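Local coordinates for protein toxin-antitoxin system toxin HepN family (Shewanella oneidensis MR-1, PDB 6M6U) that cleaves mRNA as the growth-inhibiting toxin of a type VII toxin-antitoxin system, and is neutralised mostly by tri-AMPylation by its cognate antitoxin MntA, at residues 38-43 and 102-107; 27-32 and 110-115; 61-66 and 74-79. All coordinates share one frame; numbering follows the deposited sequence.

Contact 1: residues 38-43 and 102-107; sequences SVILNL and HDYQEL
The phenol ring of Tyr104 is met obliquely by the end of Ile40, whose CD1 comes within 4.2 Å of Tyr104 CD1. The same methyl also serves Leu107: Ile40 CD1 and Leu107 CD2 meet tip to tip at 3.8 Å. One branch of the isoleucine therefore carries the whole contact. It gets there because CG1 stands anti to the carbonyl carbon of Ile40 and CD1 continues in an extended line (chi2 171°) to reach Leu107 and Tyr104.

On the other side, a short 3-10 turn brings Tyr104 and Leu107 together. Its closing bond runs from Leu107 N to Tyr104 O at 2.8 Å, and both side chains then point back at the helix. Leu107 also packs against Leu96 and Ile99 of helix 84-102, while Ile40 rests on Ala100 and Val101, so the contact continues into the packing of both residues on helix 84-102. The far end of the tyrosine is polar and fixed separately, its OH hydrogen-bonded to Gln36 one turn before Ile40, and Arg45 of the second toxin subunit packs against Tyr104.

Within helix 33-60, Ser38 O is gripped twice. Asn42 N and Asn42 ND2 reach it from opposite faces of the carbonyl plane, the amide nitrogen ND2 at 2.9 Å and tilted 33° from that plane. This ties the buried Asn42 amide down next to the second subunit.

Tyr104 and His102 belong to the RX(4)HXY motif of this HEPN-family RNase. His102 is an active-site residue by similarity, as is Arg97, whose side chain is about 6 Å from that of Ile40. Tyr104, unmodified here, is the tyrosine that carries the tri-AMP added in neutralisation by MntA.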
loop_
_atom_site.group_PDB
_atom_site.type_symbol
_atom_site.label_atom_id
_atom_site.label_comp_id
_atom_site.label_asym_id
_atom_site.label_seq_id
_atom_site.Cartn_x
_atom_site.Cartn_y
_atom_site.Cartn_z
ATOM N N SER B 38 -22.526 -5.256 -49.966
ATOM C CA SER B 38 -21.411 -6.101 -50.383
ATOM C C SER B 38 -20.279 -5.278 -50.987
ATOM O O SER B 38 -19.101 -5.585 -50.773
ATOM C CB SER B 38 -21.893 -7.158 -51.375
ATOM O OG SER B 38 -20.812 -7.969 -51.799
ATOM N N VAL B 39 -20.611 -4.240 -51.755
ATOM C CA VAL B 39 -19.574 -3.356 -52.284
ATOM C C VAL B 39 -18.890 -2.608 -51.148
ATOM O O VAL B 39 -17.657 -2.508 -51.096
ATOM C CB VAL B 39 -20.170 -2.386 -53.319
ATOM C CG1 VAL B 39 -19.167 -1.289 -53.662
ATOM C CG2 VAL B 39 -20.600 -3.141 -54.578
ATOM N N ILE B 40 -19.681 -2.086 -50.212
ATOM C CA ILE B 40 -19.126 -1.302 -49.113
ATOM C C ILE B 40 -18.213 -2.162 -48.246
ATOM O O ILE B 40 -17.139 -1.716 -47.823
ATOM C CB ILE B 40 -20.265 -0.660 -48.299
ATOM C CG1 ILE B 40 -20.918 0.468 -49.110
ATOM C CG2 ILE B 40 -19.760 -0.161 -46.954
ATOM C CD1 ILE B 40 -22.185 1.020 -48.490
ATOM N N LEU B 41 -18.604 -3.413 -47.994
ATOM C CA LEU B 41 -17.790 -4.277 -47.145
ATOM C C LEU B 41 -16.469 -4.621 -47.821
ATOM O O LEU B 41 -15.409 -4.611 -47.182
ATOM C CB LEU B 41 -18.556 -5.547 -46.784
ATOM C CG LEU B 41 -17.778 -6.444 -45.808
ATOM C CD1 LEU B 41 -18.005 -5.997 -44.367
ATOM C CD2 LEU B 41 -18.155 -7.901 -45.976
ATOM N N ASN B 42 -16.507 -4.924 -49.118
ATOM C CA ASN B 42 -15.270 -5.237 -49.817
ATOM C C ASN B 42 -14.405 -3.999 -50.039
ATOM O O ASN B 42 -13.183 -4.130 -50.162
ATOM C CB ASN B 42 -15.578 -5.942 -51.136
ATOM C CG ASN B 42 -15.929 -7.410 -50.941
ATOM O OD1 ASN B 42 -15.073 -8.225 -50.583
ATOM N ND2 ASN B 42 -17.194 -7.755 -51.175
ATOM N N LEU B 43 -14.999 -2.803 -50.085
ATOM C CA LEU B 43 -14.186 -1.591 -50.033
ATOM C C LEU B 43 -13.457 -1.489 -48.699
ATOM O O LEU B 43 -12.256 -1.190 -48.655
ATOM C CB LEU B 43 -15.056 -0.356 -50.261
ATOM C CG LEU B 43 -15.278 0.034 -51.722
ATOM C CD1 LEU B 43 -16.237 1.215 -51.830
ATOM C CD2 LEU B 43 -13.945 0.343 -52.397
ATOM N N HIS B 102 -20.137 3.532 -41.195
ATOM C CA HIS B 102 -20.622 4.018 -39.906
ATOM C C HIS B 102 -21.780 5.001 -40.001
ATOM O O HIS B 102 -22.480 5.205 -39.003
ATOM C CB HIS B 102 -19.484 4.684 -39.128
ATOM C CG HIS B 102 -18.325 3.778 -38.871
ATOM N ND1 HIS B 102 -17.081 3.976 -39.432
ATOM C CD2 HIS B 102 -18.226 2.654 -38.126
ATOM C CE1 HIS B 102 -16.264 3.017 -39.034
ATOM N NE2 HIS B 102 -16.935 2.200 -38.242
ATOM N N ASP B 103 -21.998 5.619 -41.160
ATOM C CA ASP B 103 -23.019 6.648 -41.301
ATOM C C ASP B 103 -23.657 6.545 -42.690
ATOM O O ASP B 103 -23.601 7.462 -43.506
ATOM C CB ASP B 103 -22.407 8.026 -41.051
ATOM C CG ASP B 103 -23.450 9.080 -40.740
ATOM O OD1 ASP B 103 -24.510 8.726 -40.178
ATOM O OD2 ASP B 103 -23.202 10.265 -41.049
ATOM N N TYR B 104 -24.282 5.394 -42.962
ATOM C CA TYR B 104 -24.822 5.142 -44.295
ATOM C C TYR B 104 -25.903 6.146 -44.672
ATOM O O TYR B 104 -26.023 6.512 -45.847
ATOM C CB TYR B 104 -25.373 3.719 -44.385
ATOM C CG TYR B 104 -26.129 3.439 -45.667
ATOM C CD1 TYR B 104 -25.452 3.146 -46.847
ATOM C CD2 TYR B 104 -27.519 3.466 -45.700
ATOM C CE1 TYR B 104 -26.140 2.889 -48.026
ATOM C CE2 TYR B 104 -28.215 3.212 -46.873
ATOM C CZ TYR B 104 -27.520 2.923 -48.032
ATOM O OH TYR B 104 -28.205 2.669 -49.198
ATOM N N GLN B 105 -26.690 6.604 -43.697
ATOM C CA GLN B 105 -27.777 7.527 -44.004
ATOM C C GLN B 105 -27.260 8.831 -44.595
ATOM O O GLN B 105 -27.987 9.506 -45.333
ATOM C CB GLN B 105 -28.605 7.795 -42.748
ATOM C CG GLN B 105 -29.426 6.601 -42.280
ATOM C CD GLN B 105 -30.659 6.364 -43.136
ATOM O OE1 GLN B 105 -31.585 7.178 -43.150
ATOM N NE2 GLN B 105 -30.675 5.248 -43.856
ATOM N N GLU B 106 -26.018 9.203 -44.292
ATOM C CA GLU B 106 -25.396 10.377 -44.892
ATOM C C GLU B 106 -24.535 10.040 -46.101
ATOM O O GLU B 106 -23.978 10.953 -46.721
ATOM C CB GLU B 106 -24.551 11.122 -43.854
ATOM C CG GLU B 106 -25.369 11.882 -42.829
ATOM C CD GLU B 106 -26.590 12.542 -43.440
ATOM O OE1 GLU B 106 -27.719 12.192 -43.033
ATOM O OE2 GLU B 106 -26.421 13.401 -44.333
ATOM N N LEU B 107 -24.409 8.764 -46.450
ATOM C CA LEU B 107 -23.602 8.385 -47.598
ATOM C C LEU B 107 -24.239 8.889 -48.882
ATOM O O LEU B 107 -25.449 8.752 -49.094
ATOM C CB LEU B 107 -23.435 6.868 -47.661
ATOM C CG LEU B 107 -22.582 6.337 -48.816
ATOM C CD1 LEU B 107 -21.173 6.899 -48.741
ATOM C CD2 LEU B 107 -22.560 4.815 -48.816
#

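Contact 2: residues 27-32 and 110-115; sequences SQFKQD and DIVVHV
This is a loop-to-helix contact at one end of the all-helical HepT bundle: the connection between helices 3-23 and 33-60 folds against the first turns of helix 109-118. Phe29 and Val113 form its apolar centre with Val112, and Lys30 pairs with Asp110 beside it.

Phe29 leaves the backbone with CG anti to its N (chi1 176°), which lays the ring against Val112 and Val113. There the ring is touched along one stretch of its carbons. Val113 CG2 sits close to Phe29 CD2, 3.4 Å away, the two side chains sliding past each other in opposite directions. Further along, Val112 CG1 lies 3.7 Å from Phe29 CZ, and here the side chains cross at about a right angle. Both methyls approach obliquely. Tyr23 of helix 3-23 meets the phenylalanine ring with its plane turned about 60°, and Val39 of helix 33-60 packs on it too, so three helices converge on this one buried ring.

The loop backbone is anchored as well. Phe29 O accepts a hydrogen bond from Gln36 NE2, and Asp32, in the N-cap position, uses OD1 to cap Thr34 N at the start of helix 33-60.

The charged pair lies on the exposed side. Lys30 bends at its last two torsions, folding the chain so that its CD and CE also lie near the carboxylate. The resulting salt bridge is long and its hydrogen bond weak, with Lys30 NZ 3.4 Å from Asp110 OD1.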
loop_
_atom_site.group_PDB
_atom_site.type_symbol
_atom_site.label_atom_id
_atom_site.label_comp_id
_atom_site.label_asym_id
_atom_site.label_seq_id
_atom_site.Cartn_x
_atom_site.Cartn_y
_atom_site.Cartn_z
ATOM N N SER B 27 -26.721 -1.241 -63.169
ATOM C CA SER B 27 -28.131 -0.876 -63.294
ATOM C C SER B 27 -28.901 -1.079 -61.995
ATOM O O SER B 27 -29.905 -0.396 -61.761
ATOM C CB SER B 27 -28.786 -1.682 -64.416
ATOM O OG SER B 27 -28.492 -3.063 -64.283
ATOM N N GLN B 28 -28.459 -2.001 -61.143
ATOM C CA GLN B 28 -29.192 -2.339 -59.930
ATOM C C GLN B 28 -28.540 -1.822 -58.654
ATOM O O GLN B 28 -29.085 -2.048 -57.569
ATOM C CB GLN B 28 -29.367 -3.860 -59.828
ATOM C CG GLN B 28 -30.319 -4.450 -60.858
ATOM C CD GLN B 28 -31.713 -3.850 -60.780
ATOM O OE1 GLN B 28 -32.183 -3.219 -61.728
ATOM N NE2 GLN B 28 -32.381 -4.048 -59.649
ATOM N N PHE B 29 -27.405 -1.126 -58.747
ATOM C CA PHE B 29 -26.631 -0.833 -57.543
ATOM C C PHE B 29 -27.337 0.177 -56.646
ATOM O O PHE B 29 -27.486 -0.050 -55.440
ATOM C CB PHE B 29 -25.240 -0.324 -57.903
ATOM C CG PHE B 29 -24.435 0.080 -56.705
ATOM C CD1 PHE B 29 -23.818 -0.877 -55.918
ATOM C CD2 PHE B 29 -24.328 1.413 -56.341
ATOM C CE1 PHE B 29 -23.088 -0.510 -54.800
ATOM C CE2 PHE B 29 -23.598 1.788 -55.224
ATOM C CZ PHE B 29 -22.977 0.825 -54.453
ATOM N N LYS B 30 -27.750 1.313 -57.208
ATOM C CA LYS B 30 -28.362 2.355 -56.391
ATOM C C LYS B 30 -29.709 1.941 -55.820
ATOM O O LYS B 30 -30.237 2.646 -54.954
ATOM C CB LYS B 30 -28.513 3.639 -57.207
ATOM C CG LYS B 30 -27.204 4.360 -57.471
ATOM C CD LYS B 30 -27.366 5.433 -58.538
ATOM C CE LYS B 30 -28.451 6.430 -58.164
ATOM N NZ LYS B 30 -28.123 7.167 -56.913
ATOM N N GLN B 31 -30.267 0.818 -56.268
ATOM C CA GLN B 31 -31.553 0.321 -55.796
ATOM C C GLN B 31 -31.427 -0.710 -54.681
ATOM O O GLN B 31 -32.211 -0.683 -53.726
ATOM C CB GLN B 31 -32.332 -0.295 -56.965
ATOM C CG GLN B 31 -33.458 -1.225 -56.544
ATOM C CD GLN B 31 -34.180 -1.851 -57.723
ATOM O OE1 GLN B 31 -33.821 -2.939 -58.186
ATOM N NE2 GLN B 31 -35.208 -1.163 -58.212
ATOM N N ASP B 32 -30.458 -1.615 -54.780
ATOM C CA ASP B 32 -30.404 -2.817 -53.953
ATOM C C ASP B 32 -29.485 -2.578 -52.756
ATOM O O ASP B 32 -28.270 -2.419 -52.919
ATOM C CB ASP B 32 -29.930 -4.000 -54.795
ATOM C CG ASP B 32 -30.292 -5.342 -54.187
ATOM O OD1 ASP B 32 -30.106 -5.523 -52.969
ATOM O OD2 ASP B 32 -30.768 -6.222 -54.934
ATOM N N ASP B 110 -23.549 8.124 -54.976
ATOM C CA ASP B 110 -22.925 8.392 -56.266
ATOM C C ASP B 110 -21.405 8.465 -56.177
ATOM O O ASP B 110 -20.718 8.159 -57.158
ATOM C CB ASP B 110 -23.473 9.690 -56.861
ATOM C CG ASP B 110 -24.891 9.538 -57.383
ATOM O OD1 ASP B 110 -25.194 8.484 -57.985
ATOM O OD2 ASP B 110 -25.701 10.471 -57.197
ATOM N N ILE B 111 -20.857 8.869 -55.026
ATOM C CA ILE B 111 -19.404 8.864 -54.869
ATOM C C ILE B 111 -18.888 7.434 -54.774
ATOM O O ILE B 111 -17.804 7.114 -55.274
ATOM C CB ILE B 111 -18.975 9.703 -53.651
ATOM C CG1 ILE B 111 -19.821 10.981 -53.543
ATOM C CG2 ILE B 111 -17.496 10.050 -53.759
ATOM C CD1 ILE B 111 -19.416 11.888 -52.386
ATOM N N VAL B 112 -19.663 6.546 -54.144
ATOM C CA VAL B 112 -19.313 5.127 -54.149
ATOM C C VAL B 112 -19.280 4.595 -55.574
ATOM O O VAL B 112 -18.353 3.874 -55.961
ATOM C CB VAL B 112 -20.292 4.325 -53.268
ATOM C CG1 VAL B 112 -20.005 2.831 -53.379
ATOM C CG2 VAL B 112 -20.202 4.777 -51.814
ATOM N N VAL B 113 -20.285 4.950 -56.382
ATOM C CA VAL B 113 -20.298 4.523 -57.779
ATOM C C VAL B 113 -19.122 5.131 -58.534
ATOM O O VAL B 113 -18.445 4.447 -59.312
ATOM C CB VAL B 113 -21.647 4.874 -58.436
ATOM C CG1 VAL B 113 -21.493 5.016 -59.946
ATOM C CG2 VAL B 113 -22.686 3.813 -58.108
ATOM N N HIS B 114 -18.852 6.421 -58.310
ATOM C CA HIS B 114 -17.704 7.051 -58.956
ATOM C C HIS B 114 -16.403 6.375 -58.541
ATOM O O HIS B 114 -15.476 6.250 -59.350
ATOM C CB HIS B 114 -17.668 8.545 -58.630
ATOM C CG HIS B 114 -16.724 9.330 -59.491
ATOM N ND1 HIS B 114 -15.606 9.962 -58.988
ATOM C CD2 HIS B 114 -16.733 9.587 -60.821
ATOM C CE1 HIS B 114 -14.967 10.573 -59.972
ATOM N NE2 HIS B 114 -15.631 10.360 -61.094
ATOM N N VAL B 115 -16.319 5.922 -57.287
ATOM C CA VAL B 115 -15.138 5.188 -56.843
ATOM C C VAL B 115 -15.078 3.817 -57.508
ATOM O O VAL B 115 -14.021 3.393 -57.987
ATOM C CB VAL B 115 -15.121 5.081 -55.305
ATOM C CG1 VAL B 115 -14.090 4.059 -54.849
ATOM C CG2 VAL B 115 -14.826 6.439 -54.684
#

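Contact 3: residues 61-66 and 74-79; sequences QQLGIP and TLLAQN
Leu63 and Leu75 carry the apolar packing between the loop 61-66 and helix 69-78. Leu63 CD1 lies 4.4 Å from Leu76 CD2, a loose touch. Leu75 does more: its CD1 methyl is set against the loop backbone itself, 3.9 Å from Gly64 C and 4.0 Å from Pro66 N, with Pro66 CD a little further off. The loop backbone thus curves past the end of this one leucine branch. Gly64 is at phi 142°, a backbone conformation readily open only to glycine, and it has no side chain to stand between the chain and that methyl.

The second kind is apolar against polar. Both methyls of Leu63 lie over one face of the Asn79 amide, Leu63 CD2 being 3.3 Å from Asn79 OD1, while Leu63 CB is 3.6 Å from Asn79 ND2. The leucine therefore covers the flat group from nitrogen to oxygen.

Hydrogen bonding holds that amide in place. Asn79 ND2 donates to Leu75 O at 2.6 Å and 161°, with the acceptor close to the amide plane. Asn79 N reaches the same oxygen from the opposite face, so Leu75 O, in the last turn of helix 69-78, is gripped twice by one residue.

On its outer side the loop meets the antitoxin: Ile65 packs on Thr88 of the MntA chain and Pro66 on Gln112 of that chain. Leu63 and Leu76 rest against Asn58 of helix 33-60. That helix ends in a Schellman motif with Gln62, at positive phi, as the C-prime residue and Leu63 N bonded to Asn58 O, the turn from which the connection to helix 69-78 departs.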
loop_
_atom_site.group_PDB
_atom_site.type_symbol
_atom_site.label_atom_id
_atom_site.label_comp_id
_atom_site.label_asym_id
_atom_site.label_seq_id
_atom_site.Cartn_x
_atom_site.Cartn_y
_atom_site.Cartn_z
ATOM N N GLN B 61 10.419 -0.309 -41.104
ATOM C CA GLN B 61 11.457 0.643 -41.474
ATOM C C GLN B 61 11.535 1.833 -40.528
ATOM O O GLN B 61 12.193 2.826 -40.854
ATOM C CB GLN B 61 11.236 1.115 -42.911
ATOM C CG GLN B 61 11.031 -0.032 -43.877
ATOM C CD GLN B 61 11.524 0.291 -45.266
ATOM O OE1 GLN B 61 10.743 0.638 -46.151
ATOM N NE2 GLN B 61 12.832 0.176 -45.468
ATOM N N GLN B 62 10.876 1.754 -39.371
ATOM C CA GLN B 62 10.984 2.762 -38.314
ATOM C C GLN B 62 10.781 4.176 -38.852
ATOM O O GLN B 62 11.496 5.112 -38.487
ATOM C CB GLN B 62 12.322 2.643 -37.588
ATOM C CG GLN B 62 12.433 1.394 -36.735
ATOM C CD GLN B 62 13.843 1.147 -36.244
ATOM O OE1 GLN B 62 14.729 0.786 -37.021
ATOM N NE2 GLN B 62 14.062 1.343 -34.946
ATOM N N LEU B 63 9.794 4.328 -39.733
ATOM C CA LEU B 63 9.462 5.629 -40.293
ATOM C C LEU B 63 8.661 6.494 -39.333
ATOM O O LEU B 63 8.530 7.700 -39.571
ATOM C CB LEU B 63 8.686 5.441 -41.596
ATOM C CG LEU B 63 9.380 4.506 -42.589
ATOM C CD1 LEU B 63 8.576 4.372 -43.871
ATOM C CD2 LEU B 63 10.790 5.003 -42.878
ATOM N N GLY B 64 8.134 5.910 -38.258
ATOM C CA GLY B 64 7.319 6.634 -37.306
ATOM C C GLY B 64 6.163 5.798 -36.792
ATOM O O GLY B 64 5.929 4.685 -37.273
ATOM N N ILE B 65 5.444 6.319 -35.801
ATOM C CA ILE B 65 4.249 5.678 -35.267
ATOM C C ILE B 65 3.037 6.357 -35.925
ATOM O O ILE B 65 2.818 7.552 -35.688
ATOM C CB ILE B 65 4.179 5.788 -33.740
ATOM C CG1 ILE B 65 5.455 5.233 -33.105
ATOM C CG2 ILE B 65 2.949 5.063 -33.206
ATOM C CD1 ILE B 65 5.638 5.649 -31.668
ATOM N N PRO B 66 2.271 5.648 -36.748
ATOM C CA PRO B 66 1.087 6.276 -37.360
ATOM C C PRO B 66 0.045 6.641 -36.312
ATOM O O PRO B 66 -0.496 5.777 -35.614
ATOM C CB PRO B 66 0.577 5.199 -38.326
ATOM C CG PRO B 66 1.185 3.920 -37.845
ATOM C CD PRO B 66 2.507 4.290 -37.258
ATOM N N THR B 74 0.243 8.991 -44.829
ATOM C CA THR B 74 1.015 10.229 -44.819
ATOM C C THR B 74 2.495 9.954 -44.584
ATOM O O THR B 74 3.352 10.519 -45.272
ATOM C CB THR B 74 0.470 11.181 -43.754
ATOM O OG1 THR B 74 -0.877 11.547 -44.080
ATOM C CG2 THR B 74 1.321 12.435 -43.668
ATOM N N LEU B 75 2.815 9.069 -43.632
ATOM C CA LEU B 75 4.214 8.771 -43.334
ATOM C C LEU B 75 4.907 8.090 -44.509
ATOM O O LEU B 75 6.093 8.329 -44.760
ATOM C CB LEU B 75 4.326 7.906 -42.079
ATOM C CG LEU B 75 3.998 8.579 -40.738
ATOM C CD1 LEU B 75 4.213 7.608 -39.582
ATOM C CD2 LEU B 75 4.837 9.836 -40.532
ATOM N N LEU B 76 4.194 7.223 -45.234
ATOM C CA LEU B 76 4.783 6.612 -46.425
ATOM C C LEU B 76 5.103 7.661 -47.482
ATOM O O LEU B 76 6.108 7.548 -48.196
ATOM C CB LEU B 76 3.847 5.556 -47.007
ATOM C CG LEU B 76 3.494 4.349 -46.137
ATOM C CD1 LEU B 76 2.422 3.522 -46.826
ATOM C CD2 LEU B 76 4.732 3.501 -45.863
ATOM N N ALA B 77 4.254 8.687 -47.603
ATOM C CA ALA B 77 4.467 9.712 -48.620
ATOM C C ALA B 77 5.642 10.614 -48.263
ATOM O O ALA B 77 6.429 10.991 -49.139
ATOM C CB ALA B 77 3.193 10.534 -48.812
ATOM N N GLN B 78 5.776 10.977 -46.983
ATOM C CA GLN B 78 6.906 11.800 -46.561
ATOM C C GLN B 78 8.237 11.085 -46.746
ATOM O O GLN B 78 9.274 11.747 -46.867
ATOM C CB GLN B 78 6.740 12.230 -45.103
ATOM C CG GLN B 78 5.375 12.810 -44.789
ATOM C CD GLN B 78 5.247 13.254 -43.347
ATOM O OE1 GLN B 78 5.169 12.430 -42.436
ATOM N NE2 GLN B 78 5.211 14.564 -43.133
ATOM N N ASN B 79 8.232 9.755 -46.768
ATOM C CA ASN B 79 9.409 8.961 -47.083
ATOM C C ASN B 79 9.510 8.628 -48.569
ATOM O O ASN B 79 10.385 7.846 -48.960
ATOM C CB ASN B 79 9.407 7.679 -46.249
ATOM C CG ASN B 79 9.621 7.947 -44.770
ATOM O OD1 ASN B 79 10.756 8.009 -44.307
ATOM N ND2 ASN B 79 8.531 8.112 -44.025
#

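Contacts 1 and 2 are neighbours, their centres about 11 Å apart at one end of the helical bundle. They share packing: Val39 CG2 lies 3.6 Å from Phe29 CE1, and Leu107 also touches Val112. Contact 3 is on the opposite side of the chain's centre, about 28 Å from contact 1 and 34 Å from contact 2, centre to centre. In sequence order, 27-32 and 110-115 enclose 38-43 and 102-107, which in turn enclose 61-66 and 74-79. The long helix 33-60 spans the distance, carrying 38-43 near its start and leading into 61-66. One end therefore holds the RX(4)HXY region, while the loop at the other packs against an antitoxin chain.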